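Local coordinates for fibrillarin-like rRNA/tRNA 2'-O-methyltransferase (Aeropyrum pernix, PDB 4DF3), which probably uses S-adenosylmethionine to methylate ribose 2'-hydroxyls of rRNA and tRNA at sites chosen by a guide RNA, at residues Gly78-Thr91 with Tyr141-Val155. The protein carries 2 engineered substitutions. Numbering follows the deposited sequence.
With SAM (S-adenosylmethionine), chain C.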
ATOM      1  N   GLY A  78       5.141  11.609  -6.856  1.00 15.13           N
ATOM      2  CA  GLY A  78       6.572  11.837  -6.493  1.00 15.72           C
ATOM      3  C   GLY A  78       7.141  11.298  -5.188  1.00 13.54           C
ATOM      4  O   GLY A  78       8.335  11.495  -4.887  1.00 13.37           O
ATOM      5  N   ASP A  79       6.289  10.680  -4.375  1.00 12.16           N
ATOM      6  CA  ASP A  79       6.717  10.151  -3.106  1.00 11.15           C
ATOM      7  C   ASP A  79       7.806   9.062  -3.304  1.00 11.32           C
ATOM      8  O   ASP A  79       7.760   8.288  -4.245  1.00 12.14           O
ATOM      9  CB  ASP A  79       5.560   9.455  -2.377  1.00 10.79           C
ATOM     10  CG  ASP A  79       4.698  10.402  -1.577  1.00 12.90           C
ATOM     11  OD1 ASP A  79       5.002  11.594  -1.541  1.00 13.06           O
ATOM     12  OD2 ASP A  79       3.684   9.919  -0.985  1.00 10.04           O
ATOM     13  N   ARG A  80       8.695   9.010  -2.332  1.00  9.54           N
ATOM     14  CA  ARG A  80       9.589   7.898  -2.137  1.00 10.94           C
ATOM     15  C   ARG A  80       8.993   7.119  -0.950  1.00 10.88           C
ATOM     16  O   ARG A  80       8.698   7.734   0.118  1.00 10.30           O
ATOM     17  CB  ARG A  80      10.942   8.462  -1.707  1.00 13.50           C
ATOM     18  CG  ARG A  80      11.556   9.457  -2.709  1.00 20.53           C
ATOM     19  CD  ARG A  80      11.767   8.868  -4.035  1.00 31.60           C
ATOM     20  NE  ARG A  80      12.004   9.876  -5.084  1.00 41.33           N
ATOM     21  CZ  ARG A  80      13.203  10.188  -5.599  1.00 43.32           C
ATOM     22  NH1 ARG A  80      14.325   9.582  -5.174  1.00 42.50           N
ATOM     23  NH2 ARG A  80      13.280  11.116  -6.556  1.00 45.51           N
ATOM     24  N   ILE A  81       8.815   5.802  -1.126  1.00  6.73           N
ATOM     25  CA  ILE A  81       8.073   4.962  -0.181  1.00  7.46           C
ATOM     26  C   ILE A  81       8.907   3.741   0.172  1.00  6.16           C
ATOM     27  O   ILE A  81       9.444   3.043  -0.723  1.00  9.03           O
ATOM     28  CB  ILE A  81       6.736   4.472  -0.828  1.00  8.14           C
ATOM     29  CG1 ILE A  81       5.779   5.660  -1.061  1.00 12.74           C
ATOM     30  CG2 ILE A  81       6.012   3.480   0.081  1.00 10.38           C
ATOM     31  CD1 ILE A  81       4.622   5.281  -1.954  1.00 15.54           C
ATOM     32  N   LEU A  82       9.020   3.464   1.469  1.00  7.61           N
ATOM     33  CA  LEU A  82       9.649   2.230   1.863  1.00  8.94           C
ATOM     34  C   LEU A  82       8.497   1.237   2.105  1.00  9.45           C
ATOM     35  O   LEU A  82       7.650   1.434   2.973  1.00  9.93           O
ATOM     36  CB  LEU A  82      10.443   2.404   3.161  1.00  9.71           C
ATOM     37  CG  LEU A  82      10.990   1.109   3.819  1.00  9.58           C
ATOM     38  CD1 LEU A  82      11.865   0.360   2.799  1.00 13.83           C
ATOM     39  CD2 LEU A  82      11.849   1.528   5.073  1.00  8.57           C
ATOM     40  N   TYR A  83       8.522   0.151   1.355  1.00  9.82           N
ATOM     41  CA  TYR A  83       7.433  -0.843   1.410  1.00 10.65           C
ATOM     42  C   TYR A  83       7.966  -2.168   1.973  1.00 10.91           C
ATOM     43  O   TYR A  83       8.780  -2.841   1.297  1.00 12.30           O
ATOM     44  CB  TYR A  83       6.889  -1.039   0.000  1.00  8.82           C
ATOM     45  CG  TYR A  83       5.556  -1.786  -0.082  1.00  7.81           C
ATOM     46  CD1 TYR A  83       4.590  -1.370  -0.959  1.00 13.25           C
ATOM     47  CD2 TYR A  83       5.313  -2.946   0.672  1.00 10.55           C
ATOM     48  CE1 TYR A  83       3.425  -2.108  -1.119  1.00 11.05           C
ATOM     49  CE2 TYR A  83       4.090  -3.679   0.570  1.00 12.44           C
ATOM     50  CZ  TYR A  83       3.184  -3.251  -0.354  1.00 13.03           C
ATOM     51  OH  TYR A  83       2.007  -3.940  -0.525  1.00 11.93           O
ATOM     52  N   LEU A  84       7.529  -2.486   3.195  1.00  9.56           N
ATOM     53  CA  LEU A  84       8.001  -3.677   3.899  1.00  9.82           C
ATOM     54  C   LEU A  84       7.030  -4.793   3.573  1.00  9.66           C
ATOM     55  O   LEU A  84       5.832  -4.703   3.925  1.00 10.54           O
ATOM     56  CB  LEU A  84       8.145  -3.466   5.408  1.00  9.07           C
ATOM     57  CG  LEU A  84       9.106  -2.329   5.857  1.00 14.06           C
ATOM     58  CD1 LEU A  84       9.186  -2.279   7.370  1.00 11.88           C
ATOM     59  CD2 LEU A  84      10.469  -2.390   5.206  1.00 11.05           C
ATOM     60  N   GLY A  85       7.519  -5.817   2.862  1.00 10.85           N
ATOM     61  CA  GLY A  85       6.640  -6.961   2.556  1.00 11.27           C
ATOM     62  C   GLY A  85       5.939  -6.811   1.214  1.00 10.70           C
ATOM     63  O   GLY A  85       4.724  -7.102   1.113  1.00 13.03           O
ATOM     64  N   ILE A  86       6.677  -6.413   0.185  1.00 13.31           N
ATOM     65  CA  ILE A  86       6.100  -5.972  -1.080  1.00 12.61           C
ATOM     66  C   ILE A  86       5.479  -7.202  -1.810  1.00 15.50           C
ATOM     67  O   ILE A  86       4.606  -7.015  -2.658  1.00 14.31           O
ATOM     68  CB  ILE A  86       7.108  -5.120  -1.960  1.00 13.28           C
ATOM     69  CG1 ILE A  86       6.474  -4.759  -3.323  1.00 12.19           C
ATOM     70  CG2 ILE A  86       8.401  -5.900  -2.297  1.00 13.23           C
ATOM     71  CD1 ILE A  86       7.367  -3.926  -4.244  1.00 13.53           C
ATOM     72  N   ALA A  87       5.983  -8.410  -1.487  1.00 17.09           N
ATOM     73  CA  ALA A  87       5.490  -9.638  -2.147  1.00 17.88           C
ATOM     74  C   ALA A  87       5.651  -9.545  -3.692  1.00 18.36           C
ATOM     75  O   ALA A  87       6.689  -9.114  -4.191  1.00 15.90           O
ATOM     76  CB  ALA A  87       3.995  -9.859  -1.726  1.00 17.21           C
ATOM     77  N   SER A  88       4.643  -9.932  -4.475  1.00 20.04           N
ATOM     78  CA  SER A  88       4.774  -9.848  -5.934  1.00 21.06           C
ATOM     79  C   SER A  88       4.295  -8.524  -6.564  1.00 21.16           C
ATOM     80  O   SER A  88       4.113  -8.437  -7.778  1.00 19.65           O
ATOM     81  CB  SER A  88       4.038 -11.018  -6.593  1.00 22.78           C
ATOM     82  OG  SER A  88       2.746 -11.161  -6.000  1.00 29.21           O
ATOM     83  N   GLY A  89       4.052  -7.499  -5.746  1.00 19.03           N
ATOM     84  CA  GLY A  89       3.853  -6.182  -6.290  1.00 16.49           C
ATOM     85  C   GLY A  89       2.413  -5.745  -6.522  1.00 15.87           C
ATOM     86  O   GLY A  89       2.191  -4.679  -7.083  1.00 15.90           O
ATOM     87  N   THR A  90       1.441  -6.548  -6.096  1.00 15.71           N
ATOM     88  CA  THR A  90       0.021  -6.156  -6.246  1.00 16.15           C
ATOM     89  C   THR A  90      -0.321  -4.719  -5.795  1.00 14.50           C
ATOM     90  O   THR A  90      -0.753  -3.874  -6.611  1.00 12.81           O
ATOM     91  CB  THR A  90      -0.863  -7.161  -5.527  1.00 17.45           C
ATOM     92  OG1 THR A  90      -0.804  -8.413  -6.246  1.00 19.74           O
ATOM     93  CG2 THR A  90      -2.297  -6.669  -5.566  1.00 20.67           C
ATOM     94  N   THR A  91      -0.121  -4.417  -4.508  1.00 11.33           N
ATOM     95  CA  THR A  91      -0.452  -3.091  -3.994  1.00 11.65           C
ATOM     96  C   THR A  91       0.632  -2.110  -4.471  1.00 12.03           C
ATOM     97  O   THR A  91       0.336  -0.932  -4.778  1.00 10.95           O
ATOM     98  CB  THR A  91      -0.556  -3.122  -2.456  1.00 12.97           C
ATOM     99  OG1 THR A  91      -1.628  -4.040  -2.077  1.00 10.98           O
ATOM    100  CG2 THR A  91      -0.786  -1.716  -1.927  1.00 11.49           C
ATOM    101  N   TYR A 141      20.315  -2.951   4.671  1.00 16.03           N
ATOM    102  CA  TYR A 141      19.939  -2.274   3.424  1.00 16.67           C
ATOM    103  C   TYR A 141      19.916  -0.742   3.517  1.00 16.81           C
ATOM    104  O   TYR A 141      19.467  -0.055   2.589  1.00 17.00           O
ATOM    105  CB  TYR A 141      18.665  -2.890   2.783  1.00 16.20           C
ATOM    106  CG  TYR A 141      17.470  -2.940   3.674  1.00 12.70           C
ATOM    107  CD1 TYR A 141      16.675  -1.784   3.878  1.00 10.42           C
ATOM    108  CD2 TYR A 141      17.002  -4.165   4.183  1.00 14.52           C
ATOM    109  CE1 TYR A 141      15.603  -1.829   4.697  1.00  8.01           C
ATOM    110  CE2 TYR A 141      15.886  -4.223   4.993  1.00 11.42           C
ATOM    111  CZ  TYR A 141      15.171  -3.078   5.191  1.00 12.69           C
ATOM    112  OH  TYR A 141      14.076  -3.208   5.985  1.00 14.34           O
ATOM    113  N   ARG A 142      20.484  -0.205   4.599  1.00 18.47           N
ATOM    114  CA  ARG A 142      20.627   1.238   4.785  1.00 20.34           C
ATOM    115  C   ARG A 142      21.314   1.918   3.592  1.00 19.37           C
ATOM    116  O   ARG A 142      21.015   3.081   3.246  1.00 20.45           O
ATOM    117  CB  ARG A 142      21.407   1.537   6.067  1.00 21.67           C
ATOM    118  CG  ARG A 142      21.281   2.971   6.546  1.00 28.72           C
ATOM    119  CD  ARG A 142      22.178   3.189   7.767  1.00 32.15           C
ATOM    120  NE  ARG A 142      23.408   2.427   7.536  1.00 37.25           N
ATOM    121  CZ  ARG A 142      24.306   2.134   8.465  1.00 39.56           C
ATOM    122  NH1 ARG A 142      24.110   2.536   9.728  1.00 39.54           N
ATOM    123  NH2 ARG A 142      25.370   1.403   8.127  1.00 39.19           N
ATOM    124  N   HIS A 143      22.181   1.195   2.897  1.00 17.06           N
ATOM    125  CA  HIS A 143      22.911   1.812   1.805  1.00 17.26           C
ATOM    126  C   HIS A 143      22.084   1.873   0.508  1.00 18.34           C
ATOM    127  O   HIS A 143      22.479   2.479  -0.489  1.00 17.80           O
ATOM    128  CB  HIS A 143      24.205   1.015   1.535  1.00 18.41           C
ATOM    129  CG  HIS A 143      23.982  -0.386   1.083  1.00 15.77           C
ATOM    130  ND1 HIS A 143      23.406  -1.351   1.878  1.00 19.91           N
ATOM    131  CD2 HIS A 143      24.334  -1.009  -0.074  1.00 16.98           C
ATOM    132  CE1 HIS A 143      23.396  -2.509   1.235  1.00 22.98           C
ATOM    133  NE2 HIS A 143      23.967  -2.337   0.051  1.00 19.74           N
ATOM    134  N   LEU A 144      20.941   1.223   0.527  1.00 17.21           N
ATOM    135  CA  LEU A 144      20.122   1.105  -0.689  1.00 18.90           C
ATOM    136  C   LEU A 144      18.836   1.964  -0.618  1.00 19.66           C
ATOM    137  O   LEU A 144      18.102   2.113  -1.609  1.00 21.81           O
ATOM    138  CB  LEU A 144      19.792  -0.367  -0.947  1.00 18.73           C
ATOM    139  CG  LEU A 144      20.968  -1.329  -1.184  1.00 20.21           C
ATOM    140  CD1 LEU A 144      20.412  -2.719  -1.166  1.00 18.12           C
ATOM    141  CD2 LEU A 144      21.636  -1.036  -2.534  1.00 19.61           C
ATOM    142  N   VAL A 145      18.580   2.530   0.547  1.00 17.98           N
ATOM    143  CA  VAL A 145      17.309   3.222   0.798  1.00 19.09           C
ATOM    144  C   VAL A 145      17.570   4.593   1.332  1.00 19.46           C
ATOM    145  O   VAL A 145      18.139   4.747   2.424  1.00 19.75           O
ATOM    146  CB  VAL A 145      16.386   2.485   1.797  1.00 17.35           C
ATOM    147  CG1 VAL A 145      15.074   3.300   2.037  1.00 19.52           C
ATOM    148  CG2 VAL A 145      16.017   1.113   1.269  1.00 19.24           C
ATOM    149  N   GLU A 146      17.143   5.599   0.573  1.00 21.75           N
ATOM    150  CA  GLU A 146      17.214   6.994   0.987  1.00 21.95           C
ATOM    151  C   GLU A 146      16.078   7.334   1.957  1.00 21.67           C
ATOM    152  O   GLU A 146      15.264   6.457   2.301  1.00 23.51           O
ATOM    153  CB  GLU A 146      17.081   7.906  -0.277  1.00 24.52           C
ATOM    154  CG  GLU A 146      15.672   7.883  -0.992  1.00 28.91           C
ATOM    155  CD  GLU A 146      15.676   8.693  -2.282  1.00 39.54           C
ATOM    156  OE1 GLU A 146      16.329   9.772  -2.342  1.00 45.84           O
ATOM    157  OE2 GLU A 146      15.070   8.235  -3.262  1.00 42.90           O
ATOM    158  N   GLY A 147      16.031   8.586   2.412  1.00 19.19           N
ATOM    159  CA  GLY A 147      14.904   9.141   3.157  1.00 16.78           C
ATOM    160  C   GLY A 147      13.594   8.890   2.404  1.00 16.73           C
ATOM    161  O   GLY A 147      13.477   9.124   1.175  1.00 18.70           O
ATOM    162  N   VAL A 148      12.576   8.457   3.129  1.00 12.37           N
ATOM    163  CA  VAL A 148      11.307   8.228   2.465  1.00 10.99           C
ATOM    164  C   VAL A 148      10.194   9.107   2.995  1.00  9.72           C
ATOM    165  O   VAL A 148      10.192   9.454   4.165  1.00 11.76           O
ATOM    166  CB  VAL A 148      10.900   6.748   2.588  1.00  9.63           C
ATOM    167  CG1 VAL A 148      11.915   5.888   1.734  1.00 12.36           C
ATOM    168  CG2 VAL A 148      10.871   6.287   4.046  1.00  9.84           C
ATOM    169  N   ASP A 149       9.246   9.399   2.125  1.00  8.60           N
ATOM    170  CA  ASP A 149       8.073  10.180   2.497  1.00 10.43           C
ATOM    171  C   ASP A 149       7.069   9.358   3.275  1.00 10.28           C
ATOM    172  O   ASP A 149       6.263   9.918   4.056  1.00  9.91           O
ATOM    173  CB  ASP A 149       7.427  10.707   1.267  1.00 12.70           C
ATOM    174  CG  ASP A 149       8.352  11.672   0.525  1.00 13.23           C
ATOM    175  OD1 ASP A 149       8.554  12.749   1.059  1.00 15.45           O
ATOM    176  OD2 ASP A 149       8.889  11.318  -0.519  1.00 11.71           O
ATOM    177  N   GLY A 150       7.087   8.039   3.052  1.00  7.67           N
ATOM    178  CA  GLY A 150       6.098   7.155   3.698  1.00  6.68           C
ATOM    179  C   GLY A 150       6.683   5.739   3.867  1.00  8.26           C
ATOM    180  O   GLY A 150       7.655   5.344   3.166  1.00  8.57           O
ATOM    181  N   LEU A 151       6.087   5.021   4.774  1.00  6.55           N
ATOM    182  CA  LEU A 151       6.499   3.635   5.109  1.00  7.70           C
ATOM    183  C   LEU A 151       5.203   2.845   5.136  1.00  8.29           C
ATOM    184  O   LEU A 151       4.282   3.169   5.828  1.00  8.30           O
ATOM    185  CB  LEU A 151       7.214   3.605   6.456  1.00  7.98           C
ATOM    186  CG  LEU A 151       7.813   2.258   6.864  1.00 10.65           C
ATOM    187  CD1 LEU A 151       8.638   2.521   8.134  1.00 17.45           C
ATOM    188  CD2 LEU A 151       6.802   1.155   7.107  1.00 19.44           C
ATOM    189  N   TYR A 152       5.141   1.794   4.297  1.00  8.77           N
ATOM    190  CA  TYR A 152       3.989   0.967   4.225  1.00  8.68           C
ATOM    191  C   TYR A 152       4.450  -0.449   4.627  1.00  9.73           C
ATOM    192  O   TYR A 152       5.455  -0.957   4.094  1.00 12.44           O
ATOM    193  CB  TYR A 152       3.515   0.931   2.759  1.00  8.41           C
ATOM    194  CG  TYR A 152       2.217   0.123   2.599  1.00 10.24           C
ATOM    195  CD1 TYR A 152       0.967   0.743   2.681  1.00  9.76           C
ATOM    196  CD2 TYR A 152       2.269  -1.284   2.354  1.00 11.19           C
ATOM    197  CE1 TYR A 152      -0.217  -0.033   2.522  1.00  9.08           C
ATOM    198  CE2 TYR A 152       1.062  -2.072   2.196  1.00 12.24           C
ATOM    199  CZ  TYR A 152      -0.162  -1.388   2.312  1.00  9.46           C
ATOM    200  OH  TYR A 152      -1.321  -2.099   2.118  1.00 12.29           O
ATOM    201  N   ALA A 153       3.716  -1.078   5.545  1.00  9.68           N
ATOM    202  CA  ALA A 153       4.199  -2.353   6.134  1.00 10.29           C
ATOM    203  C   ALA A 153       3.095  -3.365   6.078  1.00 11.54           C
ATOM    204  O   ALA A 153       2.017  -3.128   6.611  1.00 11.94           O
ATOM    205  CB  ALA A 153       4.701  -2.159   7.575  1.00 11.01           C
ATOM    206  N   ASP A 154       3.381  -4.504   5.458  1.00 12.37           N
ATOM    207  CA  ASP A 154       2.466  -5.633   5.451  1.00 13.37           C
ATOM    208  C   ASP A 154       3.284  -6.918   5.410  1.00 15.09           C
ATOM    209  O   ASP A 154       3.294  -7.588   4.396  1.00 16.15           O
ATOM    210  CB  ASP A 154       1.534  -5.550   4.231  1.00 11.60           C
ATOM    211  CG  ASP A 154       0.416  -6.629   4.252  1.00 12.52           C
ATOM    212  OD1 ASP A 154      -0.264  -6.785   3.210  1.00 16.27           O
ATOM    213  OD2 ASP A 154       0.263  -7.360   5.276  1.00 16.53           O
ATOM    214  N   VAL A 155       4.034  -7.213   6.467  1.00 15.32           N
ATOM    215  CA  VAL A 155       4.901  -8.450   6.406  1.00 18.05           C
ATOM    216  C   VAL A 155       4.239  -9.733   6.975  1.00 20.43           C
ATOM    217  O   VAL A 155       4.810 -10.861   6.850  1.00 20.68           O
ATOM    218  CB  VAL A 155       6.272  -8.264   7.020  1.00 17.56           C
ATOM    219  CG1 VAL A 155       7.091  -7.214   6.170  1.00 16.44           C
ATOM    220  CG2 VAL A 155       6.173  -7.887   8.542  1.00 20.30           C
TER
HETATM  221  N   SAM C 301       1.822  -6.145   0.630  1.00 16.17           N
HETATM  222  CA  SAM C 301       1.464  -7.209  -0.352  1.00 17.62           C
HETATM  223  C   SAM C 301       0.296  -6.674  -1.184  1.00 19.62           C
HETATM  224  O   SAM C 301      -0.541  -5.893  -0.684  1.00 19.51           O
HETATM  225  OXT SAM C 301       0.185  -7.014  -2.357  1.00 20.72           O
HETATM  226  CB  SAM C 301       1.028  -8.548   0.338  1.00 18.32           C
HETATM  227  CG  SAM C 301       2.136  -8.885   1.321  1.00 19.69           C
HETATM  228  SD  SAM C 301       2.215 -10.613   1.873  1.00 20.99           S
HETATM  229  CE  SAM C 301       0.851 -10.386   3.043  1.00 14.88           C
HETATM  230  C5' SAM C 301       3.622 -10.550   3.043  1.00 18.92           C
HETATM  231  C4' SAM C 301       4.989 -10.700   2.370  1.00 20.71           C
HETATM  232  O4' SAM C 301       6.067 -10.301   3.214  1.00 17.66           O
HETATM  233  C3' SAM C 301       5.375 -12.097   1.908  1.00 17.22           C
HETATM  234  O3' SAM C 301       5.622 -11.972   0.503  1.00 15.55           O
HETATM  235  C2' SAM C 301       6.568 -12.539   2.771  1.00 16.98           C
HETATM  236  O2' SAM C 301       7.502 -13.308   2.047  1.00 18.39           O
HETATM  237  C1' SAM C 301       7.186 -11.205   3.169  1.00 16.99           C
HETATM  238  N9  SAM C 301       7.804 -11.177   4.509  1.00 18.41           N
HETATM  239  C8  SAM C 301       7.420 -11.800   5.703  1.00 19.72           C
HETATM  240  N7  SAM C 301       8.339 -11.456   6.686  1.00 21.36           N
HETATM  241  C5  SAM C 301       9.273 -10.660   6.146  1.00 17.49           C
HETATM  242  C6  SAM C 301      10.380 -10.026   6.688  1.00 21.48           C
HETATM  243  N6  SAM C 301      10.784 -10.144   8.011  1.00 18.03           N
HETATM  244  N1  SAM C 301      11.050  -9.249   5.753  1.00 18.35           N
HETATM  245  C2  SAM C 301      10.778  -9.045   4.412  1.00 21.58           C
HETATM  246  N3  SAM C 301       9.662  -9.686   3.903  1.00 17.70           N
HETATM  247  C4  SAM C 301       8.972 -10.481   4.764  1.00 18.73           C
HETATM  248  O   HOH W   1       9.150  13.047  -2.241  1.00 28.23           O
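Strands 80-84 and 150-153 run parallel, their axes 4.7 Å apart at closest, and the backbones of Leu82 and Leu84 exchange hydrogen bonds with Gly150, Tyr152 and Asp154. They are neighbouring central strands of the Rossmann-like methyltransferase sheet, with S-adenosylmethionine at the strands' C-terminal ends. On one face Leu82 and Leu84 meet Leu151 and Ala153, apolar groups suited to a buried layer beneath helix 160-171, while Val148, just before the corner at Asp149, brings CG2 to 4.0 Å from Leu82 CB. On the other face Tyr83 and Tyr152 extend side by side towards the cofactor, each with CG anti to the backbone N (Tyr83 chi1 -167°). Their planes are inclined by 52°, and Tyr152 CD2 sits over one face of the Tyr83 ring, 3.5 Å from CZ, while Ile86 CB lies over the rim of the opposite face. A phenylalanine replacing Tyr83 would probably keep much of this packing but leave the cofactor's amino group without its hydroxyl partner. At the strands' beginning, Asp149 OD2 accepts an almost straight bond (178°) from Arg80 N through its anti lone pair, and Arg80 NH1 makes a salt bridge with Glu146 OE2, which Tyr106 also binds. Gly85 suits the bend because its backbone angles would press a CB onto the Leu84 carbonyl, besides striking Asp154 O and Val155 CG1; Gly85 O accepts a 3.1 Å hydrogen bond from SAM N, which makes another, very short at 2.5 Å, to Tyr83 OH.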